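Local atomic coordinates of probable L,D-transpeptidase 3 (Mycobacterium tuberculosis, PDB entry 6D4K), a protein that is a probable L,D-transpeptidase of the cell wall that does not make 3->3 peptidoglycan cross-links from tetrapeptide stems but may anchor proteins to peptidoglycan. Residues A[44-49]-A[85-90]; A[70-75]-A[93-98]; A[127-132]-A[155-160]; A[176-181]-A[207-212]. All blocks are in the same frame, centred on the assembly; numbering follows the deposited sequence. Where two conformers were deposited one is given.

Contact 1: residues A[44-49]-A[85-90]; sequences PVVVTF and VVQWVP
Val45 and Trp88, and two residues further on Val47 and Val86, are the hydrogen-bonded pairs of two antiparallel strands, each pair joined by two backbone bonds. Trp88 N to Val45 O is the shortest at 2.7 Å, and Val86 N to Val47 O closes the set at 3.0 Å. Weaker CA-H...O contacts accompany them, with Gln87 CA 3.3 Å from Val45 O.

Apolar packing differs on the two faces. On the face of Val45, Val47, Val86 and Trp88, the Val45 side chain runs alongside the indole, CG2 to CE3 at 3.9 Å. Val86 CG1 sits between its own backbone N and carbonyl carbon (chi1 69°), which brings it within 3.7 Å of Phe49 CE2. On the other face Val46 CG1 meets Val85 CG1 at 3.6 Å.

On the face of Val46 and Val85, Gln87 OE1 rests against the ring of Pro44, 3.5 Å from CG, while NE2 is hydrogen-bonded to Glu79.

These are the two central strands of the four-stranded antiparallel sheet in the Ig-like domain. Strand 28-32 flanks 45-49 and strand 76-80 flanks 85-90, while Val45 packs on Leu102 and Val104, and Val47 on Val104, of strand 99-104.

Contact 2: residues A[70-75]-A[93-98]; sequences STPAMT and FWPAHS
Within the Ig-like domain, the turn that follows strand 68-71 meets the irregular segment leading into strand 99-104, and Trp94 is the hub of the meeting. No hydrogen bond links the two segments; side chains do the joining.

Met74 lies against the six-membered ring of Trp94 in a Met-aromatic contact. Its CB lies 3.7 Å from Trp94 CZ3, and bends at chi2 and chi3 (67° and 74°) fold the chain back so that CE lies over one face of the indole, displaced toward the rim, 3.8 Å from CE3. The sulfur stands above the same ring at a distance, SD to centroid 5.2 Å. CE also reaches the backbone, 3.6 Å from Phe93 O.

Ser70 meets the edge of the indole, its OG near the ring plane and 3.6 Å from Trp94 CZ3. That hydroxyl donates to Pro72 O at 2.8 Å, a bond that closes the turn containing the cis peptide before Pro72 and fixes where OG points. Beyond the indole, the two proline rings lie past one another, pointing opposite ways, Pro72 CG to Pro95 CG 4.0 Å.

Trp94 NE1 bonds to His43 O, and its ring meets Phe111 edge-to-face. Val100 of strand 99-104 touches the indole too, while Trp88 of strand 85-90 packs on both Trp94 and Met74.

Contact 3: residues A[127-132]-A[155-160]; sequences TFTVSI and DGVMPA
This is a buried antiparallel strand pairing in the catalytic domain, where the short strand 157-159 lies along strand 127-132. Phe128 and Met158 form the hydrogen-bonded pair at its middle: Phe128 N to Met158 O is 2.7 Å, and Met158 N returns to Phe128 O at 2.8 Å. Val130 N to Gly156 O, 2.9 Å, continues the pairing to the glycine, whose positive phi (75°) turns the chain at the start of the strand.

Met158 carries the packing on one face. Its CG stands anti to the carbonyl carbon (chi1 -57°) and the chain is extended beyond it, which carries SD to the edge of the Phe128 ring, 4.2 Å from CD2, and CE to 3.9 Å from Val130 CG2. Further along, Ala160 CB fits against Phe128 CB at 4.0 Å. Ala160 is about 10 Å, side chain to side chain, from Cys236, the cysteine that binds faropenem covalently.

On the opposite face Val157 spans two threonines, CG1 reaching Thr127 CG2 at 4.0 Å and CG2 lying alongside Thr129, while Thr127 OG1 bonds to Gln125.

Strand 117-122 is another neighbour of 127-132 in the mixed sheet. Helix 241-250 packs on the Phe128-Met158 face, with Tyr247 edge-to-face on Phe128 and Trp246 against Val130 and Met158; Leu239 of strand 237-239 touches Phe128, Met158 and Ala160.

Contact 4: residues A[176-181]-A[207-212]; sequences VLSKER and AVRITS
Val176 and Val208 make the tight side of this contact: the single methyl CG1 of Val208 lies against both branches of Val176, 3.6 Å from CG2. Tyr247 and Tyr248 of helix 241-250 press on Val176 and Val208 respectively. The antiparallel backbones are well tied, with Leu177 N to Arg209 O at 2.8 Å and Glu180 N to Ala207 O at 2.9 Å. Ala207 N completes the Glu180 pair, and Arg209 N bonds to Ser178 O.

The outer side, with Ser178, Glu180 and Arg209, is looser. In one of two Ser178 conformers, OG lies at the edge of the Arg209 guanidinium and receives a weak bond from NE, 3.5 Å and bent to 138°. The bend at chi3 (-66°) turns NE toward Ser178 OG, while CD passes Leu177 CB at 4.1 Å. A water 2.7 Å from the same Ser178 OG also donates to Ala207 O; given the second conformer, these links are doubtful. Exposed Leu177 lays CD1 over the backbone at Thr211 and Ser212. Ala207, on the same face as Ser178 and Arg209, has its side chain about 5 Å from that of His218, the predicted proton donor/acceptor.

Backbone bonds and valines therefore hold the strands together. Glu180 OE2 and Arg209 NH2 are 5.3 Å apart, and at this distance any attraction would act through space rather than by contact.

Contacts 1 and 2 belong to the Ig-like domain and touch, Trp88 of the first packing on Met74 and Trp94 of the second. Contacts 3 and 4 lie in the catalytic domain, where they join different strand pairs of one mixed sheet and both pack on helix 241-250. Contact 3 is buried; the other three are partly buried, with exposed residues in contacts 2 and 4 only. Backbone pairing dominates contacts 1, 3 and 4, whereas contact 2 has no hydrogen bond across it and relies on an indole, a methionine and prolines. Contact 4 alone has a bridging water, made with one conformer of Ser178. Contacts 1 and 3 lie on opposite sides of the chain's centre.

Contact 1: residues A[44-49]-A[85-90]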
loop_
_atom_site.group_PDB
_atom_site.type_symbol
_atom_site.label_atom_id
_atom_site.label_comp_id
_atom_site.label_asym_id
_atom_site.label_seq_id
_atom_site.Cartn_x
_atom_site.Cartn_y
_atom_site.Cartn_z
ATOM N N PRO A 44 9.079 4.227 -1.522
ATOM C CA PRO A 44 9.679 5.560 -1.423
ATOM C C PRO A 44 11.083 5.503 -0.841
ATOM O O PRO A 44 11.528 4.507 -0.267
ATOM C CB PRO A 44 8.721 6.298 -0.482
ATOM C CG PRO A 44 8.138 5.207 0.384
ATOM C CD PRO A 44 7.961 4.039 -0.578
ATOM N N VAL A 45 11.791 6.613 -0.986
ATOM C CA VAL A 45 13.070 6.807 -0.321
ATOM C C VAL A 45 12.800 7.625 0.938
ATOM O O VAL A 45 12.360 8.778 0.859
ATOM C CB VAL A 45 14.095 7.475 -1.242
ATOM C CG1 VAL A 45 15.397 7.671 -0.482
ATOM C CG2 VAL A 45 14.302 6.618 -2.502
ATOM N N VAL A 46 13.033 7.032 2.099
ATOM C CA VAL A 46 12.641 7.628 3.375
ATOM C C VAL A 46 13.904 8.051 4.117
ATOM O O VAL A 46 14.760 7.213 4.431
ATOM C CB VAL A 46 11.787 6.669 4.219
ATOM C CG1 VAL A 46 11.243 7.386 5.465
ATOM C CG2 VAL A 46 10.651 6.093 3.380
ATOM N N VAL A 47 14.015 9.343 4.398
ATOM C CA VAL A 47 15.214 9.931 4.968
ATOM C C VAL A 47 14.891 10.352 6.403
ATOM O O VAL A 47 13.994 11.170 6.628
ATOM C CB VAL A 47 15.696 11.134 4.139
ATOM C CG1 VAL A 47 16.966 11.700 4.765
ATOM C CG2 VAL A 47 15.915 10.743 2.653
ATOM N N THR A 48 15.609 9.786 7.371
ATOM C CA THR A 48 15.414 10.096 8.785
ATOM C C THR A 48 16.579 10.954 9.254
ATOM O O THR A 48 17.744 10.563 9.103
ATOM C CB THR A 48 15.330 8.815 9.615
ATOM O OG1 THR A 48 14.177 8.072 9.205
ATOM C CG2 THR A 48 15.225 9.154 11.113
ATOM N N PHE A 49 16.259 12.114 9.810
ATOM C CA PHE A 49 17.264 13.058 10.274
ATOM C C PHE A 49 17.648 12.804 11.729
ATOM O O PHE A 49 16.850 12.305 12.525
ATOM C CB PHE A 49 16.773 14.498 10.114
ATOM C CG PHE A 49 16.606 14.912 8.684
ATOM C CD1 PHE A 49 17.702 15.358 7.964
ATOM C CD2 PHE A 49 15.369 14.855 8.069
ATOM C CE1 PHE A 49 17.571 15.764 6.636
ATOM C CE2 PHE A 49 15.219 15.240 6.722
ATOM C CZ PHE A 49 16.323 15.704 6.019
ATOM N N VAL A 85 11.544 13.278 9.522
ATOM C CA VAL A 85 11.424 12.256 8.487
ATOM C C VAL A 85 10.832 12.889 7.241
ATOM O O VAL A 85 9.703 13.391 7.270
ATOM C CB VAL A 85 10.574 11.050 8.917
ATOM C CG1 VAL A 85 10.438 10.072 7.739
ATOM C CG2 VAL A 85 11.205 10.348 10.130
ATOM N N VAL A 86 11.569 12.834 6.135
ATOM C CA VAL A 86 11.034 13.227 4.836
ATOM C C VAL A 86 11.112 12.022 3.910
ATOM O O VAL A 86 12.116 11.304 3.887
ATOM C CB VAL A 86 11.711 14.486 4.228
ATOM C CG1 VAL A 86 13.165 14.222 3.812
ATOM C CG2 VAL A 86 10.888 15.049 3.060
ATOM N N GLN A 87 10.048 11.774 3.166
ATOM C CA GLN A 87 10.083 10.703 2.187
ATOM C C GLN A 87 10.022 11.279 0.787
ATOM O O GLN A 87 9.383 12.310 0.550
ATOM C CB GLN A 87 8.970 9.676 2.387
ATOM C CG GLN A 87 7.597 10.062 1.938
ATOM C CD GLN A 87 6.647 8.907 2.065
ATOM O OE1 GLN A 87 7.043 7.819 2.483
ATOM N NE2 GLN A 87 5.383 9.135 1.739
ATOM N N TRP A 88 10.708 10.616 -0.126
ATOM C CA TRP A 88 10.754 11.020 -1.524
ATOM C C TRP A 88 9.963 9.968 -2.286
ATOM O O TRP A 88 10.342 8.793 -2.310
ATOM C CB TRP A 88 12.210 11.085 -1.954
ATOM C CG TRP A 88 12.468 11.587 -3.332
ATOM C CD1 TRP A 88 12.623 12.894 -3.725
ATOM C CD2 TRP A 88 12.683 10.792 -4.499
ATOM N NE1 TRP A 88 12.910 12.952 -5.077
ATOM C CE2 TRP A 88 12.939 11.674 -5.572
ATOM C CE3 TRP A 88 12.658 9.416 -4.749
ATOM C CZ2 TRP A 88 13.201 11.215 -6.859
ATOM C CZ3 TRP A 88 12.903 8.968 -6.033
ATOM C CH2 TRP A 88 13.171 9.869 -7.076
ATOM N N VAL A 89 8.849 10.388 -2.868
ATOM C CA VAL A 89 7.903 9.497 -3.532
ATOM C C VAL A 89 8.225 9.510 -5.019
ATOM O O VAL A 89 8.082 10.564 -5.662
ATOM C CB VAL A 89 6.463 9.969 -3.280
ATOM C CG1 VAL A 89 5.462 9.106 -4.043
ATOM C CG2 VAL A 89 6.178 9.999 -1.770
ATOM N N PRO A 90 8.648 8.392 -5.613
ATOM C CA PRO A 90 8.938 8.392 -7.054
ATOM C C PRO A 90 7.684 8.648 -7.870
ATOM O O PRO A 90 6.599 8.166 -7.542
ATOM C CB PRO A 90 9.497 6.990 -7.310
ATOM C CG PRO A 90 8.933 6.144 -6.192
ATOM C CD PRO A 90 8.853 7.070 -4.994
#

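Contact 2: residues A[70-75]-A[93-98]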
loop_
_atom_site.group_PDB
_atom_site.type_symbol
_atom_site.label_atom_id
_atom_site.label_comp_id
_atom_site.label_asym_id
_atom_site.label_seq_id
_atom_site.Cartn_x
_atom_site.Cartn_y
_atom_site.Cartn_z
ATOM N N SER A 70 18.995 8.571 -8.268
ATOM C CA SER A 70 18.898 7.139 -8.497
ATOM C C SER A 70 19.426 6.778 -9.886
ATOM O O SER A 70 19.475 7.596 -10.815
ATOM C CB SER A 70 17.447 6.667 -8.367
ATOM O OG SER A 70 16.642 7.345 -9.337
ATOM N N THR A 71 19.829 5.521 -10.012
ATOM C CA THR A 71 20.169 4.936 -11.299
ATOM C C THR A 71 19.322 3.662 -11.389
ATOM O O THR A 71 19.493 2.751 -10.579
ATOM C CB THR A 71 21.672 4.617 -11.365
ATOM O OG1 THR A 71 22.424 5.799 -11.061
ATOM C CG2 THR A 71 22.062 4.114 -12.742
ATOM N N PRO A 72 18.363 3.604 -12.324
ATOM C CA PRO A 72 18.047 4.591 -13.365
ATOM C C PRO A 72 17.496 5.896 -12.798
ATOM O O PRO A 72 16.951 5.900 -11.694
ATOM C CB PRO A 72 16.937 3.894 -14.161
ATOM C CG PRO A 72 16.280 3.003 -13.163
ATOM C CD PRO A 72 17.422 2.470 -12.357
ATOM N N ALA A 73 17.619 6.981 -13.560
ATOM C CA ALA A 73 17.112 8.271 -13.119
ATOM C C ALA A 73 15.607 8.196 -12.892
ATOM O O ALA A 73 14.886 7.479 -13.596
ATOM C CB ALA A 73 17.422 9.340 -14.177
ATOM N N MET A 74 15.135 8.936 -11.893
ATOM C CA MET A 74 13.735 8.929 -11.490
ATOM C C MET A 74 13.435 10.307 -10.920
ATOM O O MET A 74 14.233 10.837 -10.139
ATOM C CB MET A 74 13.508 7.859 -10.408
ATOM C CG MET A 74 12.093 7.837 -9.820
ATOM S SD MET A 74 10.820 7.314 -10.980
ATOM C CE MET A 74 11.174 5.556 -11.055
ATOM N N THR A 75 12.312 10.892 -11.327
ATOM C CA THR A 75 11.794 12.091 -10.685
ATOM C C THR A 75 10.865 11.706 -9.527
ATOM O O THR A 75 10.291 10.615 -9.498
ATOM C CB THR A 75 11.045 12.970 -11.698
ATOM O OG1 THR A 75 9.922 12.245 -12.208
ATOM C CG2 THR A 75 11.961 13.391 -12.854
ATOM N N PHE A 93 7.027 3.924 -11.272
ATOM C CA PHE A 93 7.493 2.714 -10.612
ATOM C C PHE A 93 8.952 2.451 -10.962
ATOM O O PHE A 93 9.380 2.669 -12.102
ATOM C CB PHE A 93 6.663 1.506 -11.055
ATOM C CG PHE A 93 5.195 1.623 -10.747
ATOM C CD1 PHE A 93 4.737 2.491 -9.768
ATOM C CD2 PHE A 93 4.268 0.872 -11.455
ATOM C CE1 PHE A 93 3.379 2.600 -9.494
ATOM C CE2 PHE A 93 2.910 0.975 -11.187
ATOM C CZ PHE A 93 2.466 1.845 -10.208
ATOM N N TRP A 94 9.715 1.976 -9.979
ATOM C CA TRP A 94 11.039 1.444 -10.242
ATOM C C TRP A 94 10.915 0.255 -11.192
ATOM O O TRP A 94 9.904 -0.453 -11.175
ATOM C CB TRP A 94 11.667 0.940 -8.934
ATOM C CG TRP A 94 11.783 1.954 -7.860
ATOM C CD1 TRP A 94 11.123 1.952 -6.659
ATOM C CD2 TRP A 94 12.628 3.115 -7.851
ATOM N NE1 TRP A 94 11.488 3.053 -5.920
ATOM C CE2 TRP A 94 12.426 3.769 -6.613
ATOM C CE3 TRP A 94 13.553 3.646 -8.759
ATOM C CZ2 TRP A 94 13.086 4.958 -6.280
ATOM C CZ3 TRP A 94 14.210 4.822 -8.430
ATOM C CH2 TRP A 94 13.982 5.456 -7.187
ATOM N N PRO A 95 11.958 -0.034 -11.975
ATOM C CA PRO A 95 11.955 -1.288 -12.742
ATOM C C PRO A 95 11.969 -2.471 -11.786
ATOM O O PRO A 95 12.627 -2.434 -10.742
ATOM C CB PRO A 95 13.251 -1.211 -13.563
ATOM C CG PRO A 95 14.144 -0.307 -12.786
ATOM C CD PRO A 95 13.248 0.679 -12.068
ATOM N N ALA A 96 11.212 -3.508 -12.138
ATOM C CA ALA A 96 11.151 -4.735 -11.359
ATOM C C ALA A 96 12.425 -5.557 -11.544
ATOM O O ALA A 96 13.174 -5.387 -12.514
ATOM C CB ALA A 96 9.947 -5.575 -11.787
ATOM N N HIS A 97 12.665 -6.468 -10.597
ATOM C CA HIS A 97 13.756 -7.446 -10.707
ATOM C C HIS A 97 15.105 -6.782 -10.963
ATOM O O HIS A 97 15.946 -7.295 -11.702
ATOM C CB HIS A 97 13.455 -8.484 -11.787
ATOM C CG HIS A 97 12.151 -9.182 -11.603
ATOM N ND1 HIS A 97 11.954 -10.116 -10.609
ATOM C CD2 HIS A 97 10.988 -9.113 -12.292
ATOM C CE1 HIS A 97 10.723 -10.583 -10.681
ATOM N NE2 HIS A 97 10.116 -9.997 -11.701
ATOM N N SER A 98 15.327 -5.635 -10.332
ATOM C CA SER A 98 16.490 -4.819 -10.650
ATOM C C SER A 98 17.247 -4.430 -9.388
ATOM O O SER A 98 16.734 -4.521 -8.272
ATOM C CB SER A 98 16.075 -3.526 -11.356
ATOM O OG SER A 98 15.442 -3.809 -12.590
#

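Contact 3: residues A[127-132]-A[155-160]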
loop_
_atom_site.group_PDB
_atom_site.type_symbol
_atom_site.label_atom_id
_atom_site.label_comp_id
_atom_site.label_asym_id
_atom_site.label_seq_id
_atom_site.Cartn_x
_atom_site.Cartn_y
_atom_site.Cartn_z
ATOM N N THR A 127 -14.126 -4.512 -8.098
ATOM C CA THR A 127 -13.087 -5.476 -8.414
ATOM C C THR A 127 -11.734 -4.987 -7.922
ATOM O O THR A 127 -11.482 -3.785 -7.803
ATOM C CB THR A 127 -12.993 -5.739 -9.923
ATOM O OG1 THR A 127 -12.677 -4.520 -10.601
ATOM C CG2 THR A 127 -14.307 -6.306 -10.463
ATOM N N PHE A 128 -10.866 -5.948 -7.639
ATOM C CA PHE A 128 -9.467 -5.687 -7.341
ATOM C C PHE A 128 -8.678 -6.559 -8.300
ATOM O O PHE A 128 -8.782 -7.786 -8.246
ATOM C CB PHE A 128 -9.157 -6.046 -5.884
ATOM C CG PHE A 128 -7.784 -5.639 -5.421
ATOM C CD1 PHE A 128 -7.446 -4.302 -5.314
ATOM C CD2 PHE A 128 -6.854 -6.593 -5.036
ATOM C CE1 PHE A 128 -6.202 -3.919 -4.866
ATOM C CE2 PHE A 128 -5.602 -6.217 -4.577
ATOM C CZ PHE A 128 -5.275 -4.875 -4.496
ATOM N N THR A 129 -7.921 -5.932 -9.194
ATOM C CA THR A 129 -7.210 -6.636 -10.252
ATOM C C THR A 129 -5.730 -6.671 -9.910
ATOM O O THR A 129 -5.107 -5.620 -9.734
ATOM C CB THR A 129 -7.423 -5.940 -11.595
ATOM O OG1 THR A 129 -8.829 -5.837 -11.866
ATOM C CG2 THR A 129 -6.731 -6.718 -12.714
ATOM N N VAL A 130 -5.164 -7.873 -9.830
ATOM C CA VAL A 130 -3.762 -8.045 -9.476
ATOM C C VAL A 130 -2.994 -8.468 -10.715
ATOM O O VAL A 130 -3.406 -9.386 -11.433
ATOM C CB VAL A 130 -3.578 -9.067 -8.337
ATOM C CG1 VAL A 130 -2.102 -9.228 -8.001
ATOM C CG2 VAL A 130 -4.365 -8.652 -7.118
ATOM N N SER A 131 -1.862 -7.824 -10.948
ATOM C CA SER A 131 -0.950 -8.242 -11.995
ATOM C C SER A 131 0.446 -8.414 -11.415
ATOM O O SER A 131 0.840 -7.727 -10.462
ATOM C CB SER A 131 -0.915 -7.246 -13.156
ATOM O OG SER A 131 -0.514 -5.971 -12.707
ATOM N N ILE A 132 1.187 -9.341 -12.006
ATOM C CA ILE A 132 2.562 -9.622 -11.632
ATOM C C ILE A 132 3.402 -9.401 -12.886
ATOM O O ILE A 132 3.231 -10.107 -13.893
ATOM C CB ILE A 132 2.724 -11.045 -11.068
ATOM C CG1 ILE A 132 1.818 -11.231 -9.844
ATOM C CG2 ILE A 132 4.170 -11.308 -10.689
ATOM C CD1 ILE A 132 1.889 -12.605 -9.219
ATOM N N ASP A 155 -8.363 -13.622 -15.620
ATOM C CA ASP A 155 -7.193 -13.784 -14.762
ATOM C C ASP A 155 -6.969 -12.553 -13.897
ATOM O O ASP A 155 -7.015 -11.421 -14.383
ATOM C CB ASP A 155 -5.952 -14.017 -15.626
ATOM C CG ASP A 155 -6.045 -15.277 -16.455
ATOM O OD1 ASP A 155 -6.959 -16.087 -16.195
ATOM O OD2 ASP A 155 -5.202 -15.458 -17.361
ATOM N N GLY A 156 -6.744 -12.784 -12.605
ATOM C CA GLY A 156 -6.354 -11.727 -11.698
ATOM C C GLY A 156 -7.447 -10.772 -11.286
ATOM O O GLY A 156 -7.188 -9.893 -10.456
ATOM N N VAL A 157 -8.653 -10.902 -11.827
ATOM C CA VAL A 157 -9.743 -10.001 -11.474
ATOM C C VAL A 157 -10.474 -10.605 -10.283
ATOM O O VAL A 157 -11.159 -11.626 -10.408
ATOM C CB VAL A 157 -10.686 -9.752 -12.658
ATOM C CG1 VAL A 157 -11.811 -8.805 -12.242
ATOM C CG2 VAL A 157 -9.914 -9.174 -13.841
ATOM N N MET A 158 -10.320 -9.972 -9.123
ATOM C CA MET A 158 -10.905 -10.432 -7.878
ATOM C C MET A 158 -12.124 -9.599 -7.534
ATOM O O MET A 158 -12.114 -8.370 -7.683
ATOM C CB MET A 158 -9.912 -10.293 -6.725
ATOM C CG MET A 158 -8.598 -11.013 -6.915
ATOM S SD MET A 158 -7.491 -10.673 -5.541
ATOM C CE MET A 158 -6.185 -11.880 -5.785
ATOM N N PRO A 159 -13.190 -10.233 -7.076
ATOM C CA PRO A 159 -14.352 -9.454 -6.645
ATOM C C PRO A 159 -14.101 -8.867 -5.260
ATOM O O PRO A 159 -13.466 -9.484 -4.397
ATOM C CB PRO A 159 -15.511 -10.462 -6.716
ATOM C CG PRO A 159 -14.954 -11.568 -7.690
ATOM C CD PRO A 159 -13.518 -11.650 -7.271
ATOM N N ALA A 160 -14.510 -7.616 -5.103
ATOM C CA ALA A 160 -14.083 -6.788 -3.995
ATOM C C ALA A 160 -15.264 -5.945 -3.557
ATOM O O ALA A 160 -16.294 -5.866 -4.237
ATOM C CB ALA A 160 -12.913 -5.876 -4.395
#

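Contact 4: residues A[176-181]-A[207-212]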
loop_
_atom_site.group_PDB
_atom_site.type_symbol
_atom_site.label_atom_id
_atom_site.label_comp_id
_atom_site.label_asym_id
_atom_site.label_seq_id
_atom_site.Cartn_x
_atom_site.Cartn_y
_atom_site.Cartn_z
ATOM N N VAL A 176 2.043 -0.228 -0.531
ATOM C CA VAL A 176 1.934 -1.108 0.629
ATOM C C VAL A 176 2.918 -0.661 1.703
ATOM O O VAL A 176 4.135 -0.639 1.484
ATOM C CB VAL A 176 2.173 -2.569 0.239
ATOM C CG1 VAL A 176 2.210 -3.460 1.495
ATOM C CG2 VAL A 176 1.107 -3.038 -0.733
ATOM N N LEU A 177 2.389 -0.295 2.872
ATOM C CA LEU A 177 3.195 0.152 4.004
ATOM C C LEU A 177 3.580 -0.981 4.942
ATOM O O LEU A 177 4.636 -0.914 5.573
ATOM C CB LEU A 177 2.444 1.205 4.816
ATOM C CG LEU A 177 2.033 2.463 4.053
ATOM C CD1 LEU A 177 1.220 3.397 4.933
ATOM C CD2 LEU A 177 3.246 3.189 3.482
ATOM N N SER A 178 2.732 -1.999 5.075
ATOM C CA SER A 178 3.017 -3.119 5.957
ATOM C C SER A 178 2.073 -4.260 5.611
ATOM O O SER A 178 1.061 -4.067 4.923
ATOM C CB SER A 178 2.856 -2.724 7.432
ATOM O OG SER A 178 1.502 -2.447 7.756
ATOM N N LYS A 179 2.423 -5.448 6.108
ATOM C CA LYS A 179 1.658 -6.685 5.970
ATOM C C LYS A 179 1.602 -7.317 7.352
ATOM O O LYS A 179 2.639 -7.452 8.009
ATOM C CB LYS A 179 2.348 -7.691 5.003
ATOM C CG LYS A 179 2.114 -7.481 3.517
ATOM C CD LYS A 179 3.190 -8.176 2.708
ATOM C CE LYS A 179 3.295 -9.672 2.977
ATOM N NZ LYS A 179 3.901 -10.338 1.790
ATOM N N GLU A 180 0.414 -7.745 7.770
ATOM C CA GLU A 180 0.256 -8.328 9.094
ATOM C C GLU A 180 -0.839 -9.381 9.080
ATOM O O GLU A 180 -1.774 -9.313 8.287
ATOM C CB GLU A 180 -0.087 -7.245 10.122
ATOM C CG GLU A 180 0.857 -7.233 11.295
ATOM C CD GLU A 180 0.398 -6.328 12.408
ATOM O OE1 GLU A 180 0.499 -6.750 13.580
ATOM O OE2 GLU A 180 -0.061 -5.201 12.112
ATOM N N ARG A 181 -0.730 -10.341 10.001
ATOM C CA ARG A 181 -1.720 -11.392 10.196
ATOM C C ARG A 181 -2.497 -11.163 11.483
ATOM O O ARG A 181 -1.972 -10.613 12.456
ATOM C CB ARG A 181 -1.047 -12.761 10.278
ATOM C CG ARG A 181 -0.245 -13.135 9.050
ATOM C CD ARG A 181 -1.157 -13.480 7.889
ATOM N NE ARG A 181 -2.185 -14.447 8.264
ATOM C CZ ARG A 181 -2.039 -15.766 8.180
ATOM N NH1 ARG A 181 -0.899 -16.281 7.746
ATOM N NH2 ARG A 181 -3.029 -16.570 8.541
ATOM N N ALA A 207 -3.856 -8.704 6.272
ATOM C CA ALA A 207 -4.039 -7.256 6.287
ATOM C C ALA A 207 -2.856 -6.580 5.611
ATOM O O ALA A 207 -1.729 -6.651 6.114
ATOM C CB ALA A 207 -4.207 -6.740 7.716
ATOM N N VAL A 208 -3.125 -5.911 4.489
ATOM C CA VAL A 208 -2.125 -5.182 3.715
ATOM C C VAL A 208 -2.432 -3.700 3.910
ATOM O O VAL A 208 -3.425 -3.194 3.378
ATOM C CB VAL A 208 -2.180 -5.571 2.228
ATOM C CG1 VAL A 208 -1.110 -4.841 1.444
ATOM C CG2 VAL A 208 -2.055 -7.083 2.053
ATOM N N ARG A 209 -1.612 -3.003 4.702
ATOM C CA ARG A 209 -1.881 -1.604 5.019
ATOM C C ARG A 209 -1.386 -0.718 3.878
ATOM O O ARG A 209 -0.253 -0.869 3.408
ATOM C CB ARG A 209 -1.157 -1.205 6.300
ATOM C CG ARG A 209 -1.392 0.244 6.676
ATOM C CD ARG A 209 -0.398 0.729 7.722
ATOM N NE ARG A 209 -0.572 0.049 8.997
ATOM C CZ ARG A 209 -1.249 0.552 10.024
ATOM N NH1 ARG A 209 -1.823 1.745 9.929
ATOM N NH2 ARG A 209 -1.353 -0.140 11.150
ATOM N N ILE A 210 -2.227 0.215 3.432
ATOM C CA ILE A 210 -1.868 1.102 2.330
ATOM C C ILE A 210 -1.913 2.581 2.691
ATOM O O ILE A 210 -1.492 3.412 1.874
ATOM C CB ILE A 210 -2.677 0.823 1.040
ATOM C CG1 ILE A 210 -4.172 1.058 1.267
ATOM C CG2 ILE A 210 -2.421 -0.585 0.538
ATOM C CD1 ILE A 210 -5.013 0.898 0.008
ATOM N N THR A 211 -2.403 2.955 3.871
ATOM C CA THR A 211 -2.256 4.328 4.331
ATOM C C THR A 211 -1.918 4.332 5.812
ATOM O O THR A 211 -2.256 3.401 6.545
ATOM C CB THR A 211 -3.508 5.199 4.113
ATOM O OG1 THR A 211 -4.535 4.829 5.043
ATOM C CG2 THR A 211 -4.034 5.112 2.670
ATOM N N SER A 212 -1.241 5.400 6.241
ATOM C CA SER A 212 -0.897 5.533 7.652
ATOM C C SER A 212 -2.140 5.668 8.526
ATOM O O SER A 212 -2.119 5.259 9.692
ATOM C CB SER A 212 0.040 6.723 7.860
ATOM O OG SER A 212 -0.383 7.851 7.111
HETATM O O HOH W 1 -0.551 -4.259 7.846
#